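Long-range contacts in Peptide:N-glycosidase F (PDB 3PMS), which hydrolyses the amide link between an asparagine side chain and its N-linked glycan, releasing the oligosaccharide from glycopeptides and glycoproteins: residues V68-K73 against T104-L109; E77-G82 against A147-V152; Y186-I191 against S299-A304. All blocks are in the same frame, centred on the assembly; numbering follows the deposited sequence. Where two conformers were deposited one is given.

Interaction 1. Residues V68-K73 against T104-L109; sequences VYVKNK and TDFKSL
Val70 and Leu109 supply the apolar part of this contact. The branched side chain of Val70 points from strand 65-71 toward 104-109, and Val70 CG1 meets Leu109 CD2 at 3.9 Å, the two side chains meeting at a slant. Val70 CG2, anti to the backbone N, reaches the carbonyl of Leu109 instead, so both methyls of the valine are used. Leu109 CD2 also lies 3.9 Å from Asn72 CA. Phe106 is a looser neighbour: Val70 CG1 approaches its ring obliquely, 4.3 Å from Phe106 CD1.

The polar part is carried by water. One molecule donates to Lys71 O at 2.8 Å and to Leu109 O at 2.8 Å while accepting from Lys73 NZ. A second accepts from Lys73 NZ and donates to Ser108 O at 2.9 Å. The long lysine suits this edge because its chain, bent at its last torsion (chi4 65°), carries the ammonium back to the loop. There Ser111 O is its strongest outside partner; the waters, Ser111 O and Thr114 OG1 surround NZ and share its three protons.

No direct hydrogen bond joins 68-73 to 104-109. Their cohesion combines apolar contact with water bridges, and the lysine charge is probably stabilised by the oxygens gathered round it.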
loop_
_atom_site.group_PDB
_atom_site.type_symbol
_atom_site.label_atom_id
_atom_site.label_comp_id
_atom_site.label_asym_id
_atom_site.label_seq_id
_atom_site.Cartn_x
_atom_site.Cartn_y
_atom_site.Cartn_z
ATOM N N VAL A 68 -1.584 6.633 0.900
ATOM C CA VAL A 68 -1.243 7.423 2.095
ATOM C C VAL A 68 0.159 7.061 2.534
ATOM O O VAL A 68 0.543 5.889 2.537
ATOM C CB VAL A 68 -2.232 7.172 3.245
ATOM C CG1 VAL A 68 -1.878 8.088 4.438
ATOM C CG2 VAL A 68 -3.664 7.423 2.776
ATOM N N TYR A 69 0.925 8.077 2.871
ATOM C CA TYR A 69 2.340 7.921 3.335
ATOM C C TYR A 69 2.550 8.582 4.727
ATOM O O TYR A 69 1.817 9.534 5.082
ATOM C CB TYR A 69 3.366 8.541 2.390
ATOM C CG TYR A 69 3.363 8.097 0.960
ATOM C CD1 TYR A 69 2.442 8.620 0.062
ATOM C CD2 TYR A 69 4.356 7.302 0.478
ATOM C CE1 TYR A 69 2.465 8.252 -1.268
ATOM C CE2 TYR A 69 4.404 6.908 -0.837
ATOM C CZ TYR A 69 3.491 7.457 -1.718
ATOM O OH TYR A 69 3.602 7.175 -3.069
ATOM N N VAL A 70 3.553 8.056 5.461
ATOM C CA VAL A 70 4.122 8.646 6.691
ATOM C C VAL A 70 5.540 8.982 6.375
ATOM O O VAL A 70 6.249 8.221 5.658
ATOM C CB VAL A 70 3.979 7.743 7.925
ATOM C CG1 VAL A 70 4.780 6.431 7.784
ATOM C CG2 VAL A 70 4.397 8.505 9.186
ATOM N N LYS A 71 5.986 10.120 6.888
ATOM C CA LYS A 71 7.382 10.547 6.698
ATOM C C LYS A 71 8.270 10.087 7.814
ATOM O O LYS A 71 7.961 10.324 8.965
ATOM C CB LYS A 71 7.513 12.066 6.578
ATOM C CG LYS A 71 8.917 12.530 6.203
ATOM C CD LYS A 71 9.046 14.019 6.036
ATOM C CE LYS A 71 8.562 14.460 4.681
ATOM N NZ LYS A 71 8.589 15.988 4.633
ATOM N N ASN A 72 9.405 9.468 7.487
ATOM C CA ASN A 72 10.468 9.153 8.435
ATOM C C ASN A 72 11.163 10.480 8.846
ATOM O O ASN A 72 11.599 11.238 7.990
ATOM C CB ASN A 72 11.448 8.194 7.752
ATOM C CG ASN A 72 12.620 7.839 8.629
ATOM O OD1 ASN A 72 13.205 8.731 9.276
ATOM N ND2 ASN A 72 13.073 6.563 8.536
ATOM N N LYS A 73 11.113 10.744 10.139
ATOM C CA LYS A 73 11.409 12.060 10.735
ATOM C C LYS A 73 12.896 12.297 10.562
ATOM O O LYS A 73 13.305 13.444 10.475
ATOM C CB LYS A 73 11.061 12.056 12.231
ATOM C CG LYS A 73 9.561 12.024 12.557
ATOM C CD LYS A 73 9.233 11.938 14.072
ATOM C CE LYS A 73 7.716 11.912 14.335
ATOM N NZ LYS A 73 7.024 10.681 13.803
ATOM N N THR A 104 -0.549 -0.872 11.818
ATOM C CA THR A 104 0.186 -1.203 13.064
ATOM C C THR A 104 1.676 -1.333 12.775
ATOM O O THR A 104 2.531 -0.918 13.570
ATOM C CB THR A 104 -0.325 -2.445 13.738
ATOM O OG1 THR A 104 -1.743 -2.487 13.749
ATOM C CG2 THR A 104 0.239 -2.610 15.161
ATOM N N ASP A 105 2.029 -1.910 11.632
ATOM C CA ASP A 105 3.435 -2.030 11.271
ATOM C C ASP A 105 4.232 -0.768 11.320
ATOM O O ASP A 105 5.469 -0.802 11.442
ATOM C CB ASP A 105 3.580 -2.636 9.888
ATOM C CG ASP A 105 3.119 -4.131 9.816
ATOM O OD1 ASP A 105 2.967 -4.850 10.854
ATOM O OD2 ASP A 105 2.829 -4.573 8.685
ATOM N N PHE A 106 3.553 0.393 11.138
ATOM C CA PHE A 106 4.206 1.674 11.207
ATOM C C PHE A 106 4.077 2.419 12.525
ATOM O O PHE A 106 4.355 3.620 12.581
ATOM C CB PHE A 106 3.648 2.525 10.050
ATOM C CG PHE A 106 3.939 1.941 8.681
ATOM C CD1 PHE A 106 5.167 2.161 8.094
ATOM C CD2 PHE A 106 3.031 1.195 8.009
ATOM C CE1 PHE A 106 5.450 1.560 6.869
ATOM C CE2 PHE A 106 3.335 0.592 6.752
ATOM C CZ PHE A 106 4.512 0.820 6.196
ATOM N N LYS A 107 3.698 1.717 13.581
ATOM C CA LYS A 107 3.445 2.387 14.876
ATOM C C LYS A 107 4.713 3.146 15.292
ATOM O O LYS A 107 4.608 4.179 15.976
ATOM C CB LYS A 107 2.941 1.401 15.928
ATOM C CG LYS A 107 3.867 0.235 16.258
ATOM C CD LYS A 107 3.295 -0.657 17.330
ATOM C CE LYS A 107 3.980 -1.998 17.410
ATOM N NZ LYS A 107 3.492 -2.842 18.618
ATOM N N SER A 108 5.916 2.650 14.998
ATOM C CA SER A 108 7.110 3.410 15.373
ATOM C C SER A 108 7.282 4.779 14.752
ATOM O O SER A 108 7.952 5.682 15.302
ATOM C CB SER A 108 8.354 2.575 15.091
ATOM O OG SER A 108 8.600 2.335 13.709
ATOM N N LEU A 109 6.585 4.986 13.649
ATOM C CA LEU A 109 6.596 6.245 12.929
ATOM C C LEU A 109 5.355 7.071 13.258
ATOM O O LEU A 109 5.308 8.248 12.869
ATOM C CB LEU A 109 6.700 6.007 11.429
ATOM C CG LEU A 109 8.025 5.513 10.880
ATOM C CD1 LEU A 109 8.144 4.032 10.882
ATOM C CD2 LEU A 109 8.311 6.080 9.496
HETATM O O HOH W 1 7.491 9.410 11.545
HETATM O O HOH W 2 8.302 8.545 15.162
#

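Interaction 2. Residues E77-G82 against A147-V152; sequences EWYEIG and AVVPVV
Pro150 lies over one face of the Tyr79 ring, and this is the tight part of the contact. Pro150 CD sits 3.5 Å from the Tyr79 ring centroid, 22° off the normal, in a CH-pi interaction. The approach is displaced toward the phenol end: Pro150 CD is 3.3 Å from both Tyr79 CZ and Tyr79 CE2, while Pro150 CG follows at 3.7 Å from Tyr79 CE2. Proline suits the place because its ring is compact and rigid, and its CD, bonded to the electron-withdrawing amide nitrogen, carries somewhat polarised hydrogens for the pi face. The two side chains run roughly perpendicular to each other; Tyr79 CG, anti to the carbonyl carbon (chi1 -66°), sends the ring across to 147-152. Tyr79 CE1 comes within 3.7 Å of Val148 O, and the hydroxyl passes beside Val149 CG1 and is hydrogen-bonded to Asn72 ND2.

The contact spans the two halves of the enzyme: strand 78-85 pairs with 65-71 in the N-terminal jelly roll, strand 145-163 with 295-306 in the C-terminal one. Their short segments run at 106° with axes 8.2 Å apart. At this separation, with no hydrogen bond between the segments, the contact is made by side chains and the carbonyl of Val148. Leu109 touches both Tyr79 and Val148, adding an apolar neighbour.

Toward solvent the fit slackens. Exposed Glu77 runs alongside Pro150, pointing the other way, and its carboxylate end loosely brushes the proline, Glu77 OE2 lying 3.9 Å from Pro150 CG. A charged residue is well placed at such a margin.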
loop_
_atom_site.group_PDB
_atom_site.type_symbol
_atom_site.label_atom_id
_atom_site.label_comp_id
_atom_site.label_asym_id
_atom_site.label_seq_id
_atom_site.Cartn_x
_atom_site.Cartn_y
_atom_site.Cartn_z
ATOM N N GLU A 77 12.206 10.428 4.175
ATOM C CA GLU A 77 11.593 9.592 3.141
ATOM C C GLU A 77 10.113 9.320 3.502
ATOM O O GLU A 77 9.786 9.079 4.657
ATOM C CB GLU A 77 12.302 8.232 3.010
ATOM C CG GLU A 77 11.919 7.446 1.816
ATOM C CD GLU A 77 12.789 6.206 1.599
ATOM O OE1 GLU A 77 12.702 5.649 0.490
ATOM O OE2 GLU A 77 13.541 5.796 2.509
ATOM N N TRP A 78 9.302 9.295 2.469
ATOM C CA TRP A 78 7.866 8.936 2.554
ATOM C C TRP A 78 7.757 7.431 2.448
ATOM O O TRP A 78 8.291 6.848 1.506
ATOM C CB TRP A 78 7.075 9.616 1.470
ATOM C CG TRP A 78 6.953 11.103 1.635
ATOM C CD1 TRP A 78 7.498 12.026 0.816
ATOM C CD2 TRP A 78 6.132 11.816 2.561
ATOM N NE1 TRP A 78 7.051 13.283 1.166
ATOM C CE2 TRP A 78 6.194 13.175 2.225
ATOM C CE3 TRP A 78 5.332 11.440 3.648
ATOM C CZ2 TRP A 78 5.525 14.159 2.977
ATOM C CZ3 TRP A 78 4.602 12.391 4.332
ATOM C CH2 TRP A 78 4.723 13.746 4.004
ATOM N N TYR A 79 7.004 6.835 3.378
ATOM C CA TYR A 79 6.687 5.394 3.372
ATOM C C TYR A 79 5.209 5.205 3.118
ATOM O O TYR A 79 4.361 5.686 3.890
ATOM C CB TYR A 79 7.009 4.768 4.705
ATOM C CG TYR A 79 8.467 4.705 5.153
ATOM C CD1 TYR A 79 8.700 4.176 6.375
ATOM C CD2 TYR A 79 9.524 5.277 4.463
ATOM C CE1 TYR A 79 10.019 4.055 6.895
ATOM C CE2 TYR A 79 10.818 5.187 4.992
ATOM C CZ TYR A 79 11.015 4.627 6.233
ATOM O OH TYR A 79 12.356 4.537 6.686
ATOM N N GLU A 80 4.908 4.377 2.133
ATOM C CA GLU A 80 3.486 4.100 1.821
ATOM C C GLU A 80 2.896 3.188 2.875
ATOM O O GLU A 80 3.346 2.040 3.018
ATOM C CB GLU A 80 3.371 3.455 0.429
ATOM C CG GLU A 80 1.932 3.045 0.034
ATOM C CD GLU A 80 1.863 2.298 -1.265
ATOM O OE1 GLU A 80 2.711 1.417 -1.538
ATOM O OE2 GLU A 80 0.976 2.661 -2.049
ATOM N N ILE A 81 1.900 3.661 3.607
ATOM C CA ILE A 81 1.287 2.869 4.659
ATOM C C ILE A 81 -0.021 2.184 4.227
ATOM O O ILE A 81 -0.501 1.243 4.875
ATOM C CB ILE A 81 1.091 3.663 5.988
ATOM C CG1 ILE A 81 0.010 4.685 5.885
ATOM C CG2 ILE A 81 2.464 4.282 6.389
ATOM C CD1 ILE A 81 -0.210 5.548 7.159
ATOM N N GLY A 82 -0.644 2.682 3.167
ATOM C CA GLY A 82 -1.901 2.128 2.659
ATOM C C GLY A 82 -2.182 2.604 1.218
ATOM O O GLY A 82 -1.733 3.714 0.846
ATOM N N ALA A 147 10.443 -1.802 14.423
ATOM C CA ALA A 147 11.073 -0.878 13.480
ATOM C C ALA A 147 10.803 -1.363 12.092
ATOM O O ALA A 147 10.581 -2.545 11.882
ATOM C CB ALA A 147 12.605 -0.798 13.665
ATOM N N VAL A 148 10.625 -0.413 11.195
ATOM C CA VAL A 148 10.203 -0.689 9.819
ATOM C C VAL A 148 10.955 0.168 8.830
ATOM O O VAL A 148 11.172 1.355 9.075
ATOM C CB VAL A 148 8.681 -0.548 9.659
ATOM C CG1 VAL A 148 8.214 0.856 10.031
ATOM C CG2 VAL A 148 8.190 -0.973 8.231
ATOM N N VAL A 149 11.367 -0.396 7.718
ATOM C CA VAL A 149 12.018 0.328 6.627
ATOM C C VAL A 149 11.561 -0.250 5.278
ATOM O O VAL A 149 11.268 -1.429 5.174
ATOM C CB VAL A 149 13.556 0.307 6.722
ATOM C CG1 VAL A 149 14.049 1.234 7.873
ATOM C CG2 VAL A 149 14.104 -1.072 6.702
ATOM N N PRO A 150 11.531 0.572 4.236
ATOM C CA PRO A 150 11.224 0.069 2.917
ATOM C C PRO A 150 12.360 -0.738 2.310
ATOM O O PRO A 150 13.552 -0.373 2.406
ATOM C CB PRO A 150 10.994 1.338 2.081
ATOM C CG PRO A 150 11.750 2.398 2.775
ATOM C CD PRO A 150 11.537 2.037 4.245
ATOM N N VAL A 151 11.954 -1.780 1.623
ATOM C CA VAL A 151 12.841 -2.559 0.774
ATOM C C VAL A 151 12.791 -2.057 -0.684
ATOM O O VAL A 151 13.812 -1.684 -1.282
ATOM C CB VAL A 151 12.487 -3.997 0.836
ATOM C CG1 VAL A 151 13.436 -4.839 -0.031
ATOM C CG2 VAL A 151 12.497 -4.517 2.299
ATOM N N VAL A 152 11.573 -1.930 -1.224
ATOM C CA VAL A 152 11.362 -1.261 -2.521
ATOM C C VAL A 152 10.115 -0.406 -2.452
ATOM O O VAL A 152 9.136 -0.780 -1.806
ATOM C CB VAL A 152 11.276 -2.220 -3.733
ATOM C CG1 VAL A 152 12.596 -3.044 -3.924
ATOM C CG2 VAL A 152 10.142 -3.206 -3.573
#

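Interaction 3. Residues Y186-I191 against S299-A304; sequences YLRTTI and SSFVIA
Ile303 packs its CB under the aromatic ring of Tyr186, 3.8 Å from the ring centroid and 17° off the normal. The tyrosine CG sits between its backbone N and carbonyl carbon (chi1 51°), which folds the ring across the neighbouring strand. Isoleucine suits this face because its branches spread beneath it: Ile303 CG2 reaches Tyr186 CZ at 3.6 Å, while Ile303 CD1 extends to Arg188 CB at 3.9 Å. The outstretched Arg188 carries its guanidinium away to a salt bridge with Asp105, which is also hydrogen-bonded to the tyrosine hydroxyl. Phe301 presents a ring edge to Arg188 O.

On the same face, Thr190 OG1 and Ser299 OG are joined by a water, 2.8 Å from each; Glu80 is a second partner of the serine. On the other face, Leu187 CD2 packs against Val302 CB at 4.0 Å.

Between the two faces, the backbones are joined by paired hydrogen bonds, such as Ile303 N to Tyr186 O at 2.8 Å. Alternating hydrogen-bonded and non-hydrogen-bonded pairs make this a regular antiparallel ladder between inner strands 184-197 and 295-306 of a four-stranded jelly-roll sheet.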
loop_
_atom_site.group_PDB
_atom_site.type_symbol
_atom_site.label_atom_id
_atom_site.label_comp_id
_atom_site.label_asym_id
_atom_site.label_seq_id
_atom_site.Cartn_x
_atom_site.Cartn_y
_atom_site.Cartn_z
ATOM N N TYR A 186 9.374 -9.776 9.523
ATOM C CA TYR A 186 8.496 -10.142 8.415
ATOM C C TYR A 186 8.463 -9.004 7.385
ATOM O O TYR A 186 8.955 -7.920 7.613
ATOM C CB TYR A 186 7.081 -10.397 8.904
ATOM C CG TYR A 186 6.440 -9.334 9.772
ATOM C CD1 TYR A 186 5.617 -8.359 9.183
ATOM C CD2 TYR A 186 6.561 -9.323 11.122
ATOM C CE1 TYR A 186 5.010 -7.365 9.907
ATOM C CE2 TYR A 186 5.986 -8.306 11.869
ATOM C CZ TYR A 186 5.159 -7.357 11.257
ATOM O OH TYR A 186 4.518 -6.456 12.053
ATOM N N LEU A 187 7.952 -9.369 6.207
ATOM C CA LEU A 187 7.721 -8.441 5.089
ATOM C C LEU A 187 6.260 -8.067 4.972
ATOM O O LEU A 187 5.375 -8.860 5.241
ATOM C CB LEU A 187 8.217 -9.085 3.766
ATOM C CG LEU A 187 9.655 -9.605 3.759
ATOM C CD1 LEU A 187 9.944 -10.497 2.523
ATOM C CD2 LEU A 187 10.575 -8.459 3.833
ATOM N N ARG A 188 6.058 -6.830 4.526
ATOM C CA ARG A 188 4.729 -6.256 4.255
ATOM C C ARG A 188 4.765 -5.719 2.841
ATOM O O ARG A 188 5.573 -4.849 2.537
ATOM C CB ARG A 188 4.449 -5.075 5.216
ATOM C CG ARG A 188 3.152 -4.388 4.972
ATOM C CD ARG A 188 3.190 -2.967 5.602
ATOM N NE ARG A 188 1.943 -2.229 5.415
ATOM C CZ ARG A 188 0.930 -2.207 6.272
ATOM N NH1 ARG A 188 0.923 -2.965 7.357
ATOM N NH2 ARG A 188 -0.097 -1.369 6.077
ATOM N N THR A 189 3.953 -6.308 1.972
ATOM C CA THR A 189 3.931 -5.935 0.539
ATOM C C THR A 189 2.555 -5.582 0.071
ATOM O O THR A 189 1.527 -6.220 0.422
ATOM C CB THR A 189 4.486 -7.085 -0.328
ATOM O OG1 THR A 189 5.791 -7.508 0.121
ATOM C CG2 THR A 189 4.524 -6.728 -1.838
ATOM N N THR A 190 2.478 -4.534 -0.741
ATOM C CA THR A 190 1.225 -4.052 -1.361
ATOM C C THR A 190 1.577 -3.962 -2.878
ATOM O O THR A 190 2.476 -3.213 -3.298
ATOM C CB THR A 190 0.807 -2.721 -0.793
ATOM O OG1 THR A 190 0.808 -2.814 0.622
ATOM C CG2 THR A 190 -0.585 -2.345 -1.282
ATOM N N ILE A 191 0.844 -4.702 -3.672
ATOM C CA ILE A 191 1.098 -4.725 -5.143
ATOM C C ILE A 191 -0.202 -4.657 -5.887
ATOM O O ILE A 191 -1.158 -5.327 -5.532
ATOM C CB ILE A 191 1.890 -5.980 -5.590
ATOM C CG1 ILE A 191 2.121 -6.013 -7.093
ATOM C CG2 ILE A 191 1.246 -7.325 -5.029
ATOM C CD1 ILE A 191 3.224 -7.035 -7.462
ATOM N N SER A 299 5.066 -1.744 -3.127
ATOM C CA SER A 299 5.935 -1.394 -1.995
ATOM C C SER A 299 6.122 -2.660 -1.176
ATOM O O SER A 299 5.194 -3.477 -1.052
ATOM C CB SER A 299 5.362 -0.283 -1.099
ATOM O OG SER A 299 4.112 -0.609 -0.531
ATOM N N SER A 300 7.329 -2.852 -0.640
ATOM C CA SER A 300 7.564 -3.888 0.264
ATOM C C SER A 300 8.461 -3.343 1.375
ATOM O O SER A 300 9.421 -2.642 1.076
ATOM C CB SER A 300 8.206 -4.996 -0.563
ATOM O OG SER A 300 8.269 -6.163 0.155
ATOM N N PHE A 301 8.108 -3.695 2.602
ATOM C CA PHE A 301 8.771 -3.257 3.837
ATOM C C PHE A 301 9.234 -4.423 4.628
ATOM O O PHE A 301 8.613 -5.469 4.590
ATOM C CB PHE A 301 7.864 -2.356 4.724
ATOM C CG PHE A 301 7.449 -1.088 4.039
ATOM C CD1 PHE A 301 6.338 -1.106 3.197
ATOM C CD2 PHE A 301 8.029 0.105 4.319
ATOM C CE1 PHE A 301 5.890 0.059 2.621
ATOM C CE2 PHE A 301 7.615 1.253 3.661
ATOM C CZ PHE A 301 6.579 1.200 2.810
ATOM N N VAL A 302 10.268 -4.225 5.414
ATOM C CA VAL A 302 10.694 -5.207 6.410
ATOM C C VAL A 302 10.512 -4.606 7.806
ATOM O O VAL A 302 10.856 -3.453 8.031
ATOM C CB VAL A 302 12.143 -5.673 6.157
ATOM C CG1 VAL A 302 13.098 -4.520 6.199
ATOM C CG2 VAL A 302 12.526 -6.806 7.157
ATOM N N ILE A 303 9.853 -5.415 8.630
ATOM C CA ILE A 303 9.543 -5.125 10.035
ATOM C C ILE A 303 10.377 -6.042 10.924
ATOM O O ILE A 303 10.414 -7.242 10.705
ATOM C CB ILE A 303 8.071 -5.334 10.375
ATOM C CG1 ILE A 303 7.145 -4.380 9.650
ATOM C CG2 ILE A 303 7.875 -5.093 11.916
ATOM C CD1 ILE A 303 6.962 -4.613 8.145
ATOM N N ALA A 304 11.034 -5.431 11.932
ATOM C CA ALA A 304 11.700 -6.165 13.019
ATOM C C ALA A 304 11.007 -5.820 14.320
ATOM O O ALA A 304 10.714 -4.668 14.572
ATOM C CB ALA A 304 13.145 -5.811 13.064
HETATM O O HOH W 3 3.394 -2.359 1.579
#

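Interaction 1 lies in the N-terminal jelly roll, interaction 3 in the C-terminal one, and interaction 2 between them. Interactions 1 and 2 have centres about 7 Å apart and share the sheet of strands 29-36, 65-71, 78-85 and 114-120; along the chain their segments alternate. Interaction 2 also reaches the sheet of interaction 3, about 8 Å away between centres, where strands 145-163 and 295-306 lie side by side. Interaction 3 opens only after both others have closed. Although its centre is about 13 Å from that of interaction 1, the 104-109 loop reaches this second sheet through Phe106, edge-to-face with Phe301, while strand 78-85 meets strand 145-163 directly in interaction 2.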